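Local coordinates for protein citrate synthase (Thermotoga maritima, PDB 2P2W) that probably catalyses the condensation of oxaloacetate with acetyl-CoA and water to give citrate and CoA, a step of the tricarboxylic acid cycle, at residues R29-E34 / A46-Y51; F63-A68 / P141-S146. All coordinates share one frame; numbering follows the deposited sequence.

Contact 1: R29-E34 / A46-Y51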
loop_
_atom_site.group_PDB
_atom_site.type_symbol
_atom_site.label_atom_id
_atom_site.label_comp_id
_atom_site.label_asym_id
_atom_site.label_seq_id
_atom_site.Cartn_x
_atom_site.Cartn_y
_atom_site.Cartn_z
ATOM N N ARG A 29 -7.327 23.510 -5.212
ATOM C CA ARG A 29 -6.482 24.622 -5.633
ATOM C C ARG A 29 -7.220 25.966 -5.596
ATOM O O ARG A 29 -7.137 26.765 -6.535
ATOM C CB ARG A 29 -5.912 24.361 -7.036
ATOM C CG ARG A 29 -4.870 23.236 -7.072
ATOM C CD ARG A 29 -4.264 23.071 -8.461
ATOM N NE ARG A 29 -3.458 21.856 -8.590
ATOM C CZ ARG A 29 -2.252 21.684 -8.053
ATOM N NH1 ARG A 29 -1.693 22.652 -7.337
ATOM N NH2 ARG A 29 -1.600 20.544 -8.243
ATOM N N GLY A 30 -7.956 26.203 -4.511
ATOM C CA GLY A 30 -8.664 27.466 -4.348
ATOM C C GLY A 30 -10.123 27.554 -4.777
ATOM O O GLY A 30 -10.832 28.485 -4.378
ATOM N N ILE A 31 -10.581 26.605 -5.582
ATOM C CA ILE A 31 -11.962 26.620 -6.051
ATOM C C ILE A 31 -12.838 25.670 -5.238
ATOM O O ILE A 31 -12.469 24.514 -5.004
ATOM C CB ILE A 31 -12.046 26.219 -7.545
ATOM C CG1 ILE A 31 -11.193 27.169 -8.390
ATOM C CG2 ILE A 31 -13.497 26.259 -8.020
ATOM C CD1 ILE A 31 -11.244 26.877 -9.886
ATOM N N PRO A 32 -14.015 26.145 -4.796
ATOM C CA PRO A 32 -14.934 25.316 -4.008
ATOM C C PRO A 32 -15.288 24.053 -4.792
ATOM O O PRO A 32 -15.608 24.124 -5.978
ATOM C CB PRO A 32 -16.144 26.229 -3.811
ATOM C CG PRO A 32 -15.538 27.599 -3.828
ATOM C CD PRO A 32 -14.562 27.501 -4.978
ATOM N N VAL A 33 -15.234 22.901 -4.130
ATOM C CA VAL A 33 -15.532 21.635 -4.791
ATOM C C VAL A 33 -16.931 21.571 -5.417
ATOM O O VAL A 33 -17.106 20.962 -6.476
ATOM C CB VAL A 33 -15.355 20.441 -3.814
ATOM C CG1 VAL A 33 -16.450 20.462 -2.755
ATOM C CG2 VAL A 33 -15.358 19.125 -4.588
ATOM N N GLU A 34 -17.925 22.191 -4.780
ATOM C CA GLU A 34 -19.278 22.158 -5.337
ATOM C C GLU A 34 -19.383 22.955 -6.633
ATOM O O GLU A 34 -20.213 22.652 -7.484
ATOM C CB GLU A 34 -20.321 22.660 -4.327
ATOM C CG GLU A 34 -19.903 23.852 -3.517
ATOM C CD GLU A 34 -19.103 23.451 -2.292
ATOM O OE1 GLU A 34 -19.702 22.923 -1.324
ATOM O OE2 GLU A 34 -17.877 23.654 -2.305
ATOM N N ALA A 46 -9.741 17.188 -13.495
ATOM C CA ALA A 46 -8.522 16.392 -13.369
ATOM C C ALA A 46 -7.360 17.210 -13.925
ATOM O O ALA A 46 -6.262 17.225 -13.366
ATOM C CB ALA A 46 -8.664 15.085 -14.136
ATOM N N TYR A 47 -7.615 17.896 -15.034
ATOM C CA TYR A 47 -6.595 18.734 -15.655
ATOM C C TYR A 47 -6.178 19.793 -14.637
ATOM O O TYR A 47 -4.990 20.039 -14.420
ATOM C CB TYR A 47 -7.165 19.423 -16.895
ATOM C CG TYR A 47 -6.169 20.301 -17.621
ATOM C CD1 TYR A 47 -5.847 21.573 -17.142
ATOM C CD2 TYR A 47 -5.537 19.855 -18.776
ATOM C CE1 TYR A 47 -4.917 22.379 -17.801
ATOM C CE2 TYR A 47 -4.609 20.651 -19.443
ATOM C CZ TYR A 47 -4.305 21.910 -18.951
ATOM O OH TYR A 47 -3.396 22.696 -19.618
ATOM N N PHE A 48 -7.176 20.411 -14.016
ATOM C CA PHE A 48 -6.947 21.455 -13.024
ATOM C C PHE A 48 -6.122 20.950 -11.841
ATOM O O PHE A 48 -5.217 21.636 -11.367
ATOM C CB PHE A 48 -8.294 22.003 -12.542
ATOM C CG PHE A 48 -8.179 23.119 -11.544
ATOM C CD1 PHE A 48 -7.286 24.166 -11.748
ATOM C CD2 PHE A 48 -8.987 23.139 -10.413
ATOM C CE1 PHE A 48 -7.198 25.220 -10.838
ATOM C CE2 PHE A 48 -8.910 24.187 -9.497
ATOM C CZ PHE A 48 -8.011 25.230 -9.712
ATOM N N LEU A 49 -6.430 19.747 -11.369
ATOM C CA LEU A 49 -5.695 19.178 -10.243
ATOM C C LEU A 49 -4.238 18.858 -10.596
ATOM O O LEU A 49 -3.335 19.124 -9.807
ATOM C CB LEU A 49 -6.402 17.916 -9.735
ATOM C CG LEU A 49 -7.684 18.172 -8.938
ATOM C CD1 LEU A 49 -8.408 16.862 -8.648
ATOM C CD2 LEU A 49 -7.326 18.888 -7.639
ATOM N N TRP A 50 -4.013 18.302 -11.785
ATOM C CA TRP A 50 -2.663 17.943 -12.217
ATOM C C TRP A 50 -1.805 19.101 -12.724
ATOM O O TRP A 50 -0.606 19.147 -12.454
ATOM C CB TRP A 50 -2.710 16.874 -13.321
ATOM C CG TRP A 50 -2.948 15.475 -12.832
ATOM C CD1 TRP A 50 -2.364 14.871 -11.752
ATOM C CD2 TRP A 50 -3.796 14.490 -13.432
ATOM N NE1 TRP A 50 -2.796 13.567 -11.645
ATOM C CE2 TRP A 50 -3.676 13.308 -12.662
ATOM C CE3 TRP A 50 -4.647 14.490 -14.548
ATOM C CZ2 TRP A 50 -4.378 12.136 -12.973
ATOM C CZ3 TRP A 50 -5.344 13.323 -14.857
ATOM C CH2 TRP A 50 -5.204 12.162 -14.069
ATOM N N TYR A 51 -2.411 20.028 -13.458
ATOM C CA TYR A 51 -1.660 21.146 -14.030
ATOM C C TYR A 51 -1.684 22.460 -13.265
ATOM O O TYR A 51 -0.861 23.336 -13.524
ATOM C CB TYR A 51 -2.110 21.371 -15.473
ATOM C CG TYR A 51 -1.699 20.240 -16.389
ATOM C CD1 TYR A 51 -0.394 20.153 -16.878
ATOM C CD2 TYR A 51 -2.602 19.235 -16.735
ATOM C CE1 TYR A 51 0.001 19.092 -17.688
ATOM C CE2 TYR A 51 -2.217 18.172 -17.541
ATOM C CZ TYR A 51 -0.914 18.106 -18.014
ATOM O OH TYR A 51 -0.533 17.054 -18.816
#
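Arg29 meets helix 42-51 where its last turn runs out, and its guanidinium takes hold of a single backbone oxygen. NE and NH2 both donate to Leu49 O, at 3.0 Å from NE and 2.7 Å from NH2, a side-on grip in which the acceptor lies in the guanidinium plane. The two approaches differ: NH2 comes almost along the C=O axis (161°), whereas NE stands above the carbonyl plane. The helix dipole probably makes this end slightly negative, which suits a cation.

Apolar contact centres on Phe48. With CG anti to the backbone N (chi1 -178°), its ring reaches out to the 29-34 segment, where CZ lies 3.5 Å from Arg29 CB and CE2 is 3.6 Å from Ile31 CD1. Arg29 thus works twice, its CD lying over one face of the ring and its head on the carbonyl. An alanine here is likely to leave Leu49 O without its two guanidinium donors and one ring face without the arginine CD, though CB would still touch CZ.

The contact ties the turn between strands 25-28 and 31-32 to helix 42-51. Beyond it, Val355 of the second subunit packs on Ile31, while Leu49 turns to Val327 of helix 317-337.

Contact 2: F63-A68 / P141-S146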
loop_
_atom_site.group_PDB
_atom_site.type_symbol
_atom_site.label_atom_id
_atom_site.label_comp_id
_atom_site.label_asym_id
_atom_site.label_seq_id
_atom_site.Cartn_x
_atom_site.Cartn_y
_atom_site.Cartn_z
ATOM N N PHE A 63 -6.611 17.569 -24.202
ATOM C CA PHE A 63 -6.475 16.721 -23.026
ATOM C C PHE A 63 -7.526 15.612 -23.047
ATOM O O PHE A 63 -7.254 14.484 -22.636
ATOM C CB PHE A 63 -6.612 17.551 -21.745
ATOM C CG PHE A 63 -6.333 16.775 -20.484
ATOM C CD1 PHE A 63 -5.061 16.254 -20.237
ATOM C CD2 PHE A 63 -7.342 16.547 -19.554
ATOM C CE1 PHE A 63 -4.799 15.514 -19.080
ATOM C CE2 PHE A 63 -7.093 15.809 -18.393
ATOM C CZ PHE A 63 -5.819 15.291 -18.156
ATOM N N LYS A 64 -8.730 15.929 -23.522
ATOM C CA LYS A 64 -9.788 14.924 -23.584
ATOM C C LYS A 64 -9.430 13.847 -24.597
ATOM O O LYS A 64 -9.698 12.668 -24.376
ATOM C CB LYS A 64 -11.137 15.560 -23.943
ATOM C CG LYS A 64 -11.881 16.134 -22.744
ATOM C CD LYS A 64 -13.182 16.822 -23.142
ATOM C CE LYS A 64 -14.185 15.826 -23.709
ATOM N NZ LYS A 64 -15.587 16.179 -23.344
ATOM N N ARG A 65 -8.819 14.248 -25.707
ATOM C CA ARG A 65 -8.417 13.278 -26.721
ATOM C C ARG A 65 -7.276 12.406 -26.197
ATOM O O ARG A 65 -7.176 11.229 -26.544
ATOM C CB ARG A 65 -7.983 13.982 -28.013
ATOM C CG ARG A 65 -9.129 14.634 -28.778
ATOM C CD ARG A 65 -8.792 14.742 -30.259
ATOM N NE ARG A 65 -7.600 15.546 -30.497
ATOM C CZ ARG A 65 -7.618 16.845 -30.781
ATOM N NH1 ARG A 65 -8.772 17.493 -30.864
ATOM N NH2 ARG A 65 -6.480 17.497 -30.974
ATOM N N LYS A 66 -6.421 12.989 -25.359
ATOM C CA LYS A 66 -5.294 12.263 -24.779
ATOM C C LYS A 66 -5.798 11.161 -23.851
ATOM O O LYS A 66 -5.413 9.994 -23.983
ATOM C CB LYS A 66 -4.391 13.215 -23.985
ATOM C CG LYS A 66 -3.253 12.509 -23.251
ATOM C CD LYS A 66 -2.327 13.496 -22.553
ATOM C CE LYS A 66 -1.401 14.177 -23.542
ATOM N NZ LYS A 66 -0.117 13.430 -23.656
ATOM N N MET A 67 -6.650 11.531 -22.898
ATOM C CA MET A 67 -7.184 10.539 -21.977
ATOM C C MET A 67 -7.948 9.465 -22.745
ATOM O O MET A 67 -7.831 8.280 -22.443
ATOM C CB MET A 67 -8.094 11.200 -20.935
ATOM C CG MET A 67 -7.332 12.060 -19.932
ATOM S SD MET A 67 -8.357 12.616 -18.555
ATOM C CE MET A 67 -8.694 11.054 -17.748
ATOM N N ALA A 68 -8.708 9.879 -23.755
ATOM C CA ALA A 68 -9.486 8.934 -24.553
ATOM C C ALA A 68 -8.590 7.962 -25.326
ATOM O O ALA A 68 -8.990 6.837 -25.631
ATOM C CB ALA A 68 -10.390 9.691 -25.521
ATOM N N PRO A 141 -13.707 0.582 -25.468
ATOM C CA PRO A 141 -13.792 2.018 -25.195
ATOM C C PRO A 141 -14.094 2.760 -26.498
ATOM O O PRO A 141 -13.565 2.404 -27.551
ATOM C CB PRO A 141 -12.395 2.358 -24.670
ATOM C CG PRO A 141 -11.908 1.061 -24.092
ATOM C CD PRO A 141 -12.383 0.049 -25.099
ATOM N N ARG A 142 -14.950 3.776 -26.430
ATOM C CA ARG A 142 -15.292 4.564 -27.611
ATOM C C ARG A 142 -14.592 5.910 -27.513
ATOM O O ARG A 142 -14.831 6.673 -26.573
ATOM C CB ARG A 142 -16.805 4.766 -27.695
ATOM C CG ARG A 142 -17.564 3.528 -28.147
ATOM C CD ARG A 142 -19.057 3.776 -28.126
ATOM N NE ARG A 142 -19.422 5.019 -28.806
ATOM C CZ ARG A 142 -20.672 5.446 -28.955
ATOM N NH1 ARG A 142 -21.678 4.724 -28.474
ATOM N NH2 ARG A 142 -20.919 6.596 -29.574
ATOM N N LYS A 143 -13.738 6.210 -28.486
ATOM C CA LYS A 143 -12.988 7.456 -28.457
ATOM C C LYS A 143 -13.834 8.708 -28.669
ATOM O O LYS A 143 -13.371 9.817 -28.400
ATOM C CB LYS A 143 -11.843 7.418 -29.479
ATOM C CG LYS A 143 -10.621 8.220 -29.030
ATOM C CD LYS A 143 -9.480 8.154 -30.032
ATOM C CE LYS A 143 -8.241 8.872 -29.491
ATOM N NZ LYS A 143 -8.493 10.322 -29.285
ATOM N N ASP A 144 -15.070 8.542 -29.136
ATOM C CA ASP A 144 -15.941 9.695 -29.353
ATOM C C ASP A 144 -16.737 10.061 -28.099
ATOM O O ASP A 144 -17.513 11.016 -28.112
ATOM C CB ASP A 144 -16.900 9.438 -30.527
ATOM C CG ASP A 144 -17.917 8.351 -30.233
ATOM O OD1 ASP A 144 -17.525 7.295 -29.693
ATOM O OD2 ASP A 144 -19.109 8.544 -30.556
ATOM N N LEU A 145 -16.533 9.311 -27.016
ATOM C CA LEU A 145 -17.234 9.567 -25.755
ATOM C C LEU A 145 -16.304 10.111 -24.665
ATOM O O LEU A 145 -15.104 9.845 -24.673
ATOM C CB LEU A 145 -17.888 8.280 -25.246
ATOM C CG LEU A 145 -18.953 7.604 -26.117
ATOM C CD1 LEU A 145 -19.482 6.376 -25.390
ATOM C CD2 LEU A 145 -20.091 8.580 -26.406
ATOM N N SER A 146 -16.865 10.861 -23.721
ATOM C CA SER A 146 -16.080 11.424 -22.620
ATOM C C SER A 146 -15.692 10.311 -21.648
ATOM O O SER A 146 -16.196 9.194 -21.751
ATOM C CB SER A 146 -16.887 12.491 -21.876
ATOM O OG SER A 146 -17.851 11.899 -21.019
#
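Lys143 runs straight from CB to CE, with chi2 and chi3 both extended, and bends only at chi4 (-63°), which carries its ammonium group to the C-terminal part of helix 57-69. There NZ donates a hydrogen bond to Arg65 O at 3.2 Å, approaching tilted 21° from the carbonyl plane. Farther back along the same chain, Lys143 CG rests on Ala68 CB, 3.8 Å away, so that one lysine touches successive turns of the helix, by its methylenes and by its tip. The Arg65 side chain sets off from beside this bond, its CB 3.9 Å from Lys143 NZ; the two positive groups come near without touching, NE and NZ being 5.4 Å apart. At the other end Lys64 NZ lies 4.2 Å from Ser146 CB, a looser approach.

Within the loop, Arg142 holds Asp144 side-on, NE to OD1 and NH2 to OD2, each carboxylate oxygen using its syn lone pair. This salt bridge spans part of a type I beta turn from Arg142 to Leu145. Ser146 then takes the N-cap position of helix 147-156: its side chain caps a backbone N in the first turn while its own N bonds Glu149 OE1, a pairing consistent with a capping box.

How the contacts relate
Two ways of docking a neighbouring segment against a helix appear in series along the chain, a strand-connecting turn in contact 1 and a loop in contact 2. Both use the C-terminal part of a helix, 42-51 in contact 1 and 57-69, the next in sequence, in contact 2. In both, a basic side chain donates to a helix carbonyl, but contact 1 is buried and contact 2 lies at the surface. Their centres are 20 Å apart, yet the two helices meet through Phe63, whose CG lies 3.6 Å from Tyr47 CD2 in an edge-to-face pair. Both contacts stand away from the predicted active-site residues His250 and Asp300; the Leu49 side chain is about 12 Å from a bound citrate anion.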